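Side-chain contacts in hydrolase family protein (Deinococcus radiodurans R1, PDB 3CNH), which is a predicted hydrolase of the haloacid dehalogenase-like superfamily and probably acts as a phosphatase: residues A26-R31 with R78-E83; F32-D37 with R70-E75; R44-E49 with A58-Q63. All blocks are in the same frame, centred on the assembly; numbering follows the deposited sequence. Where two conformers were deposited one is given.

Contact 1 of 3, residues A26-R31 with R78-E83; sequences ADVAQR and RAVMEE
Val28 and Val80 bring helix 22-32 and helix 74-83 to their nearest backbone approach in these turns, with the two CA atoms 7.1 Å apart. Both valines point toward the other helix, and their side chains pass alongside one another, pointing opposite ways. Val80 contributes a single branch: its CG1 lies against both methyls of Val28, 3.7 Å from Val28 CG2 and 3.9 Å from Val28 CG1. With chi1 at 177°, that methyl stands anti to the backbone N of Val80 and reaches across the interface. Valine suits both places, because a short branched side chain fills the space between neighbouring helices while its rotation is already restricted by the helical backbone. The two are the first and last of the four helices, 22-32 to 74-83, that come between strand 6-9 and helix 89-98, a placement consistent with a C1-type cap of the haloacid dehalogenase-like fold. Arg31, one turn beyond Val28, borders the valine pair on its exposed side. Its methylene chain starts out extended before bending at chi3 (-61°), and CD passes 4.4 Å from Val80 CG1; the long aliphatic part thus shields the methyl, while the charged end can remain at the surface. Trp20 touches both Val28 and Met81, the latter a selenomethionine that also packs on Leu57 and Leu61 of helix 57-64.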
loop_
_atom_site.group_PDB
_atom_site.type_symbol
_atom_site.label_atom_id
_atom_site.label_comp_id
_atom_site.label_asym_id
_atom_site.label_seq_id
_atom_site.Cartn_x
_atom_site.Cartn_y
_atom_site.Cartn_z
ATOM N N ALA A 26 -15.853 5.668 5.733
ATOM C CA ALA A 26 -17.292 5.971 5.829
ATOM C C ALA A 26 -17.922 5.123 6.908
ATOM O O ALA A 26 -18.727 5.574 7.719
ATOM C CB ALA A 26 -18.015 5.700 4.469
ATOM N N ASP A 27 -17.487 3.888 6.902
ATOM C CA ASP A 27 -18.004 2.870 7.806
ATOM C C ASP A 27 -17.609 3.208 9.235
ATOM O O ASP A 27 -18.439 3.248 10.144
ATOM C CB ASP A 27 -17.416 1.509 7.449
ATOM C CG ASP A 27 -17.944 0.388 8.327
ATOM O OD1 ASP A 27 -19.058 0.514 8.868
ATOM O OD2 ASP A 27 -17.245 -0.640 8.462
ATOM N N VAL A 28 -16.311 3.422 9.392
ATOM C CA VAL A 28 -15.748 3.701 10.728
ATOM C C VAL A 28 -16.324 4.986 11.325
ATOM O O VAL A 28 -16.640 5.067 12.518
ATOM C CB VAL A 28 -14.220 3.686 10.748
ATOM C CG1 VAL A 28 -13.711 4.120 12.129
ATOM C CG2 VAL A 28 -13.718 2.278 10.417
ATOM N N ALA A 29 -16.536 5.957 10.455
ATOM C CA ALA A 29 -17.107 7.246 10.864
ATOM C C ALA A 29 -18.489 7.061 11.439
ATOM O O ALA A 29 -18.854 7.619 12.465
ATOM C CB ALA A 29 -17.148 8.237 9.676
ATOM N N GLN A 30 -19.250 6.232 10.759
ATOM C CA GLN A 30 -20.625 5.943 11.168
ATOM C C GLN A 30 -20.639 5.277 12.554
ATOM O O GLN A 30 -21.397 5.643 13.445
ATOM C CB GLN A 30 -21.305 5.025 10.138
ATOM C CG GLN A 30 -22.726 4.563 10.525
ATOM N N ARG A 31 -19.735 4.332 12.723
ATOM C CA ARG A 31 -19.648 3.598 13.983
ATOM C C ARG A 31 -19.366 4.500 15.166
ATOM O O ARG A 31 -19.875 4.293 16.267
ATOM C CB ARG A 31 -18.557 2.522 13.923
ATOM C CG ARG A 31 -18.450 1.735 15.246
ATOM C CD ARG A 31 -17.351 0.670 15.243
ATOM N NE ARG A 31 -17.544 -0.364 14.225
ATOM C CZ ARG A 31 -18.311 -1.444 14.378
ATOM N NH1 ARG A 31 -18.999 -1.639 15.495
ATOM N NH2 ARG A 31 -18.408 -2.326 13.394
ATOM N N ARG A 78 -7.989 3.976 16.709
ATOM C CA ARG A 78 -6.881 3.358 16.004
ATOM C C ARG A 78 -7.114 1.846 15.835
ATOM O O ARG A 78 -6.812 1.264 14.779
ATOM C CB ARG A 78 -5.593 3.705 16.743
ATOM C CG ARG A 78 -4.345 3.515 15.942
ATOM C CD ARG A 78 -3.675 2.301 16.320
ATOM N NE ARG A 78 -3.211 2.430 17.687
ATOM C CZ ARG A 78 -1.941 2.617 17.997
ATOM N NH1 ARG A 78 -1.578 2.731 19.267
ATOM N NH2 ARG A 78 -1.036 2.679 17.030
ATOM N N ALA A 79 -7.694 1.237 16.851
ATOM C CA ALA A 79 -7.970 -0.208 16.817
ATOM C C ALA A 79 -8.901 -0.550 15.673
ATOM O O ALA A 79 -8.683 -1.512 14.928
ATOM C CB ALA A 79 -8.579 -0.703 18.138
ATOM N N VAL A 80 -9.945 0.254 15.541
ATOM C CA VAL A 80 -10.958 0.020 14.501
ATOM C C VAL A 80 -10.365 0.323 13.108
ATOM O O VAL A 80 -10.662 -0.360 12.114
ATOM C CB VAL A 80 -12.278 0.784 14.791
ATOM C CG1 VAL A 80 -13.266 0.577 13.648
ATOM C CG2 VAL A 80 -12.892 0.301 16.131
HETATM N N MSE A 81 -9.485 1.312 13.037
HETATM C CA MSE A 81 -8.795 1.598 11.764
HETATM C C MSE A 81 -8.034 0.352 11.328
HETATM O O MSE A 81 -8.146 -0.122 10.200
HETATM C CB MSE A 81 -7.792 2.759 11.879
HETATM C CG MSE A 81 -8.405 4.081 12.071
HETATM SE SE MSE A 81 -7.076 5.505 12.228
HETATM C CE MSE A 81 -6.068 5.091 10.691
ATOM N N GLU A 82 -7.298 -0.200 12.278
ATOM C CA GLU A 82 -6.422 -1.351 12.003
ATOM C C GLU A 82 -7.215 -2.545 11.492
ATOM O O GLU A 82 -6.816 -3.268 10.553
ATOM C CB GLU A 82 -5.583 -1.686 13.245
ATOM C CG GLU A 82 -4.496 -0.660 13.438
ATOM C CD GLU A 82 -3.699 -0.865 14.710
ATOM O OE1 GLU A 82 -4.171 -1.639 15.570
ATOM O OE2 GLU A 82 -2.631 -0.224 14.818
ATOM N N GLU A 83 -8.370 -2.719 12.089
ATOM C CA GLU A 83 -9.254 -3.836 11.755
ATOM C C GLU A 83 -9.860 -3.820 10.372
ATOM O O GLU A 83 -10.442 -4.828 9.939
ATOM C CB GLU A 83 -10.385 -3.956 12.764
ATOM C CG GLU A 83 -9.837 -4.364 14.098
ATOM C CD GLU A 83 -10.805 -4.118 15.191
ATOM O OE1 GLU A 83 -11.900 -3.575 14.904
ATOM O OE2 GLU A 83 -10.451 -4.449 16.340
#

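Contact 2 of 3, residues F32-D37 with R70-E75; sequences FGLDTD and RDFTPE
Phe72 presents a ring covered on both faces: Phe32 CD1 stands over the centre of one, 3.3 Å above the plane, and Arg70 CB from its own segment lies over the other, offset toward the rim. At the edge, Leu34 CD2 comes within 4.1 Å of Phe72 CZ. The two phenylalanines form an edge-to-face pair in which Phe32 supplies the edge, the ring centroids being 4.5 Å apart and the planes inclined at 51°. Phe72 has its CG between the backbone N and the carbonyl carbon (chi1 56°), a setting that carries the ring back toward Phe32. The guanidinium of Arg70 is the second flat group. Leu34 CD2 sits over the middle of one face, 3.5 Å from Arg70 CZ, and water 2 lies in plane at the edge, accepting from NH1 and from the backbone N of Asp35. Arg70 NE is bonded to Val65 O, and Tyr67 adds a cation-pi contact, so the group is fixed from several directions. The segment 32-37 is the turn between helix 22-32 and helix 36-51: Gly33, with its positive phi, closes the first helix in a Schellman motif, and Asp35 is the N-cap of the second. Such a turn leaves carbonyls unused by the helix, and water 1 links one of them, Phe32 O, to Asp71 OD1, at 2.7 Å from Phe32 O. Phe77 of helix 74-83 touches Phe32, Leu34 and Phe72, adding to the apolar cluster. The chemistry implies a division of labour: aromatic and leucine carbons hold the two loops together, while arginine and aspartate reach the opposing backbone through water.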
loop_
_atom_site.group_PDB
_atom_site.type_symbol
_atom_site.label_atom_id
_atom_site.label_comp_id
_atom_site.label_asym_id
_atom_site.label_seq_id
_atom_site.Cartn_x
_atom_site.Cartn_y
_atom_site.Cartn_z
ATOM N N PHE A 32 -18.556 5.515 14.915
ATOM C CA PHE A 32 -18.112 6.442 15.974
ATOM C C PHE A 32 -18.955 7.677 16.082
ATOM O O PHE A 32 -18.727 8.544 16.935
ATOM C CB PHE A 32 -16.646 6.790 15.820
ATOM C CG PHE A 32 -15.725 5.697 16.285
ATOM C CD1 PHE A 32 -15.417 5.576 17.633
ATOM C CD2 PHE A 32 -15.168 4.792 15.399
ATOM C CE1 PHE A 32 -14.567 4.569 18.093
ATOM C CE2 PHE A 32 -14.314 3.804 15.863
ATOM C CZ PHE A 32 -14.011 3.696 17.210
ATOM N N GLY A 33 -19.955 7.734 15.225
ATOM C CA GLY A 33 -20.935 8.827 15.259
ATOM C C GLY A 33 -20.383 10.165 14.826
ATOM O O GLY A 33 -20.798 11.228 15.309
ATOM N N LEU A 34 -19.453 10.102 13.889
ATOM C CA LEU A 34 -18.820 11.333 13.379
ATOM C C LEU A 34 -19.644 12.036 12.295
ATOM O O LEU A 34 -20.303 11.399 11.480
ATOM C CB LEU A 34 -17.437 11.015 12.815
ATOM C CG LEU A 34 -16.464 10.301 13.774
ATOM C CD1 LEU A 34 -15.149 10.032 13.050
ATOM C CD2 LEU A 34 -16.262 11.086 15.048
ATOM N N ASP A 35 -19.570 13.361 12.294
ATOM C CA ASP A 35 -20.174 14.162 11.206
ATOM C C ASP A 35 -19.358 13.811 9.980
ATOM O O ASP A 35 -18.164 14.118 9.899
ATOM C CB ASP A 35 -20.089 15.660 11.502
ATOM C CG ASP A 35 -20.656 16.503 10.390
ATOM O OD1 ASP A 35 -20.106 16.486 9.277
ATOM O OD2 ASP A 35 -21.653 17.213 10.653
ATOM N N THR A 36 -19.977 13.127 9.028
ATOM C CA THR A 36 -19.220 12.631 7.879
ATOM C C THR A 36 -18.611 13.718 6.977
ATOM O O THR A 36 -17.497 13.566 6.489
ATOM C CB THR A 36 -20.009 11.598 7.056
ATOM O OG1 THR A 36 -21.242 12.174 6.616
ATOM C CG2 THR A 36 -20.297 10.369 7.939
ATOM N N ASP A 37 -19.327 14.810 6.776
ATOM C CA ASP A 37 -18.806 15.886 5.913
ATOM C C ASP A 37 -17.535 16.531 6.485
ATOM O O ASP A 37 -16.534 16.707 5.786
ATOM C CB ASP A 37 -19.835 16.984 5.686
ATOM C CG ASP A 37 -20.912 16.588 4.694
ATOM O OD1 ASP A 37 -20.745 15.579 3.972
ATOM O OD2 ASP A 37 -21.914 17.325 4.640
ATOM N N ARG A 70 -14.970 13.816 22.571
ATOM C CA ARG A 70 -15.448 12.494 22.116
ATOM C C ARG A 70 -15.598 11.531 23.282
ATOM O O ARG A 70 -14.895 11.625 24.275
ATOM C CB ARG A 70 -14.463 11.871 21.147
ATOM C CG ARG A 70 -14.183 12.632 19.864
ATOM C CD ARG A 70 -15.448 12.947 19.076
ATOM N NE ARG A 70 -15.094 13.598 17.810
ATOM C CZ ARG A 70 -15.962 14.026 16.899
ATOM N NH1 ARG A 70 -17.265 13.923 17.124
ATOM N NH2 ARG A 70 -15.524 14.604 15.780
ATOM N N ASP A 71 -16.522 10.592 23.131
ATOM C CA ASP A 71 -16.777 9.616 24.188
ATOM C C ASP A 71 -16.046 8.328 23.923
ATOM O O ASP A 71 -16.476 7.253 24.295
ATOM C CB ASP A 71 -18.278 9.371 24.434
ATOM C CG ASP A 71 -19.013 8.842 23.229
ATOM O OD1 ASP A 71 -18.429 8.786 22.121
ATOM O OD2 ASP A 71 -20.205 8.481 23.411
ATOM N N PHE A 72 -14.924 8.471 23.260
ATOM C CA PHE A 72 -14.030 7.352 22.995
ATOM C C PHE A 72 -12.620 7.895 22.884
ATOM O O PHE A 72 -12.425 9.100 22.796
ATOM C CB PHE A 72 -14.434 6.584 21.727
ATOM C CG PHE A 72 -14.519 7.451 20.500
ATOM C CD1 PHE A 72 -13.415 7.640 19.692
ATOM C CD2 PHE A 72 -15.687 8.121 20.198
ATOM C CE1 PHE A 72 -13.482 8.461 18.578
ATOM C CE2 PHE A 72 -15.755 8.947 19.081
ATOM C CZ PHE A 72 -14.689 9.136 18.307
ATOM N N THR A 73 -11.643 6.992 22.866
ATOM C CA THR A 73 -10.234 7.383 22.843
ATOM C C THR A 73 -9.521 7.193 21.505
ATOM O O THR A 73 -9.975 6.471 20.623
ATOM C CB THR A 73 -9.428 6.558 23.841
ATOM O OG1 THR A 73 -9.412 5.193 23.407
ATOM C CG2 THR A 73 -10.016 6.677 25.265
ATOM N N PRO A 74 -8.362 7.841 21.347
ATOM C CA PRO A 74 -7.636 7.669 20.090
ATOM C C PRO A 74 -7.226 6.221 19.903
ATOM O O PRO A 74 -7.133 5.711 18.776
ATOM C CB PRO A 74 -6.421 8.597 20.252
ATOM C CG PRO A 74 -6.909 9.655 21.188
ATOM C CD PRO A 74 -7.881 8.998 22.132
ATOM N N GLU A 75 -7.043 5.549 21.026
ATOM C CA GLU A 75 -6.649 4.124 20.989
ATOM C C GLU A 75 -7.800 3.291 20.453
ATOM O O GLU A 75 -7.607 2.373 19.628
ATOM C CB GLU A 75 -6.206 3.636 22.368
ATOM C CG GLU A 75 -4.874 4.261 22.834
ATOM C CD GLU A 75 -4.948 5.753 23.234
ATOM O OE1 GLU A 75 -6.018 6.291 23.645
ATOM O OE2 GLU A 75 -3.885 6.408 23.140
HETATM O O HOH W 1 -19.450 9.162 19.428
HETATM O O HOH W 2 -18.441 14.954 14.266
#

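Contact 3 of 3, residues R44-E49 with A58-Q63; sequences RLAAPE and AEYLEQ
Tyr60 leans from helix 57-64 onto Ala46 and Ala47 of helix 36-51. Its CB already points toward that helix, and chi1 of 166° places CG anti to the backbone N, sending the ring across the gap. Along one side of the ring, CD2 rests 3.9 Å from Ala46 CB. The next atom, CE2, lies 4.1 Å from Ala47 CA, with Ala47 CB a little farther at 4.4 Å. At the tip, OH is hydrogen-bonded to His43 ND1, one turn before Ala46, and to Trp20 NE1, which satisfies a hydroxyl on a buried residue. Alanine suits positions 46 and 47 because only a small side chain leaves the broad ring room beside the backbone. Replacing Tyr60 by a leucine would probably leave His43 and Trp20 without their shared hydroxyl and open a gap beside the two alanines. Gln63, an exposed residue, extends toward the same methyl as CD2, and it is the amide oxygen OE1 that comes 3.9 Å from Ala46 CB. The two segments run antiparallel, their axes at 178° and 9.8 Å apart, as a helical hairpin joined by a short connection. Helix 57-64 also meets helix 74-83, through Leu61, which packs on Phe77 and Met81.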
loop_
_atom_site.group_PDB
_atom_site.type_symbol
_atom_site.label_atom_id
_atom_site.label_comp_id
_atom_site.label_asym_id
_atom_site.label_seq_id
_atom_site.Cartn_x
_atom_site.Cartn_y
_atom_site.Cartn_z
ATOM N N ARG A 44 -9.195 14.832 4.101
ATOM C CA ARG A 44 -8.664 15.237 2.785
ATOM C C ARG A 44 -7.431 16.116 2.957
ATOM O O ARG A 44 -6.409 15.969 2.264
ATOM C CB ARG A 44 -9.723 15.988 1.957
ATOM C CG ARG A 44 -9.289 16.288 0.533
ATOM C CD ARG A 44 -10.335 17.085 -0.261
ATOM N NE ARG A 44 -10.505 18.459 0.220
ATOM C CZ ARG A 44 -9.744 19.483 -0.163
ATOM N NH1 ARG A 44 -8.758 19.291 -1.026
ATOM N NH2 ARG A 44 -9.969 20.699 0.310
ATOM N N LEU A 45 -7.553 17.015 3.906
ATOM C CA LEU A 45 -6.478 17.988 4.167
ATOM C C LEU A 45 -5.248 17.360 4.789
ATOM O O LEU A 45 -4.128 17.662 4.403
ATOM C CB LEU A 45 -6.930 19.157 5.037
ATOM C CG LEU A 45 -7.165 20.464 4.282
ATOM C CD1 LEU A 45 -8.266 20.330 3.284
ATOM C CD2 LEU A 45 -7.436 21.608 5.265
ATOM N N ALA A 46 -5.473 16.483 5.754
ATOM C CA ALA A 46 -4.370 15.928 6.571
ATOM C C ALA A 46 -3.745 14.657 6.067
ATOM O O ALA A 46 -2.574 14.364 6.331
ATOM C CB ALA A 46 -4.824 15.749 8.036
ATOM N N ALA A 47 -4.519 13.868 5.319
ATOM C CA ALA A 47 -4.039 12.567 4.904
ATOM C C ALA A 47 -2.686 12.501 4.189
ATOM O O ALA A 47 -1.867 11.643 4.503
ATOM C CB ALA A 47 -5.114 11.824 4.110
ATOM N N PRO A 48 -2.437 13.391 3.218
ATOM C CA PRO A 48 -1.194 13.216 2.481
ATOM C C PRO A 48 0.050 13.258 3.335
ATOM O O PRO A 48 0.993 12.483 3.100
ATOM C CB PRO A 48 -1.229 14.377 1.451
ATOM C CG PRO A 48 -2.701 14.595 1.227
ATOM C CD PRO A 48 -3.308 14.417 2.606
ATOM N N GLU A 49 0.038 14.146 4.345
ATOM C CA GLU A 49 1.215 14.284 5.183
ATOM C C GLU A 49 1.390 13.078 6.091
ATOM O O GLU A 49 2.505 12.676 6.408
ATOM C CB GLU A 49 1.207 15.589 5.945
ATOM C CG GLU A 49 1.451 16.818 5.056
ATOM C CD GLU A 49 2.861 16.912 4.529
ATOM O OE1 GLU A 49 3.277 16.063 3.697
ATOM O OE2 GLU A 49 3.563 17.812 4.948
ATOM N N ALA A 58 -1.048 10.512 15.645
ATOM C CA ALA A 58 -1.666 11.261 16.751
ATOM C C ALA A 58 -2.115 12.618 16.240
ATOM O O ALA A 58 -3.201 13.135 16.576
ATOM C CB ALA A 58 -0.690 11.440 17.893
ATOM N N GLU A 59 -1.216 13.228 15.487
ATOM C CA GLU A 59 -1.456 14.539 14.897
ATOM C C GLU A 59 -2.653 14.508 13.947
ATOM O O GLU A 59 -3.553 15.376 14.002
ATOM C CB GLU A 59 -0.219 15.084 14.193
ATOM C CG GLU A 59 0.865 15.601 15.140
ATOM C CD GLU A 59 2.169 15.980 14.423
ATOM O OE1 GLU A 59 2.523 15.364 13.411
ATOM O OE2 GLU A 59 2.883 16.872 14.914
ATOM N N TYR A 60 -2.649 13.512 13.087
ATOM C CA TYR A 60 -3.754 13.317 12.139
ATOM C C TYR A 60 -5.059 13.163 12.904
ATOM O O TYR A 60 -6.048 13.845 12.634
ATOM C CB TYR A 60 -3.451 12.127 11.219
ATOM C CG TYR A 60 -4.628 11.591 10.414
ATOM C CD1 TYR A 60 -5.474 10.659 10.969
ATOM C CD2 TYR A 60 -4.857 11.983 9.097
ATOM C CE1 TYR A 60 -6.552 10.150 10.263
ATOM C CE2 TYR A 60 -5.940 11.480 8.376
ATOM C CZ TYR A 60 -6.778 10.553 8.972
ATOM O OH TYR A 60 -7.860 10.039 8.283
ATOM N N LEU A 61 -5.053 12.290 13.907
ATOM C CA LEU A 61 -6.300 12.038 14.680
ATOM C C LEU A 61 -6.790 13.275 15.418
ATOM O O LEU A 61 -8.009 13.522 15.558
ATOM C CB LEU A 61 -6.150 10.827 15.625
ATOM C CG LEU A 61 -6.072 9.488 14.909
ATOM C CD1 LEU A 61 -5.903 8.391 15.985
ATOM C CD2 LEU A 61 -7.282 9.215 14.017
ATOM N N GLU A 62 -5.846 14.101 15.856
ATOM C CA GLU A 62 -6.153 15.344 16.561
ATOM C C GLU A 62 -6.954 16.267 15.653
ATOM O O GLU A 62 -7.902 16.931 16.067
ATOM C CB GLU A 62 -4.858 16.059 17.001
ATOM C CG GLU A 62 -5.069 17.483 17.534
ATOM C CD GLU A 62 -5.945 17.523 18.751
ATOM O OE1 GLU A 62 -6.199 16.459 19.363
ATOM O OE2 GLU A 62 -6.375 18.639 19.099
ATOM N N GLN A 63 -6.560 16.290 14.392
ATOM C CA GLN A 63 -7.229 17.189 13.439
ATOM C C GLN A 63 -8.491 16.620 12.829
ATOM O O GLN A 63 -9.456 17.343 12.557
ATOM C CB GLN A 63 -6.305 17.579 12.295
ATOM C CG GLN A 63 -5.050 18.318 12.735
ATOM C CD GLN A 63 -4.305 18.933 11.576
ATOM O OE1 GLN A 63 -4.744 18.851 10.423
ATOM N NE2 GLN A 63 -3.175 19.570 11.877
#

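Overall arrangement
The three contacts are nested along the chain: contact 3 lies within the loop closed by contact 2, which lies within that closed by contact 1. Their centres are about 9 Å apart for contacts 1 and 2, about 15 Å for 1 and 3, and about 14 Å for 2 and 3. Helix 74-83 serves contacts 1 and 2, and helix 36-51 serves contacts 2 and 3. Together they tie four helices into a compact unit between strands 6-9 and 103-108, consistent with a C1 cap. The parallel sheet belongs to the core, where Asp10, Gly12 and Asp166 bind sodium; in related enzymes such caps usually cover the active site.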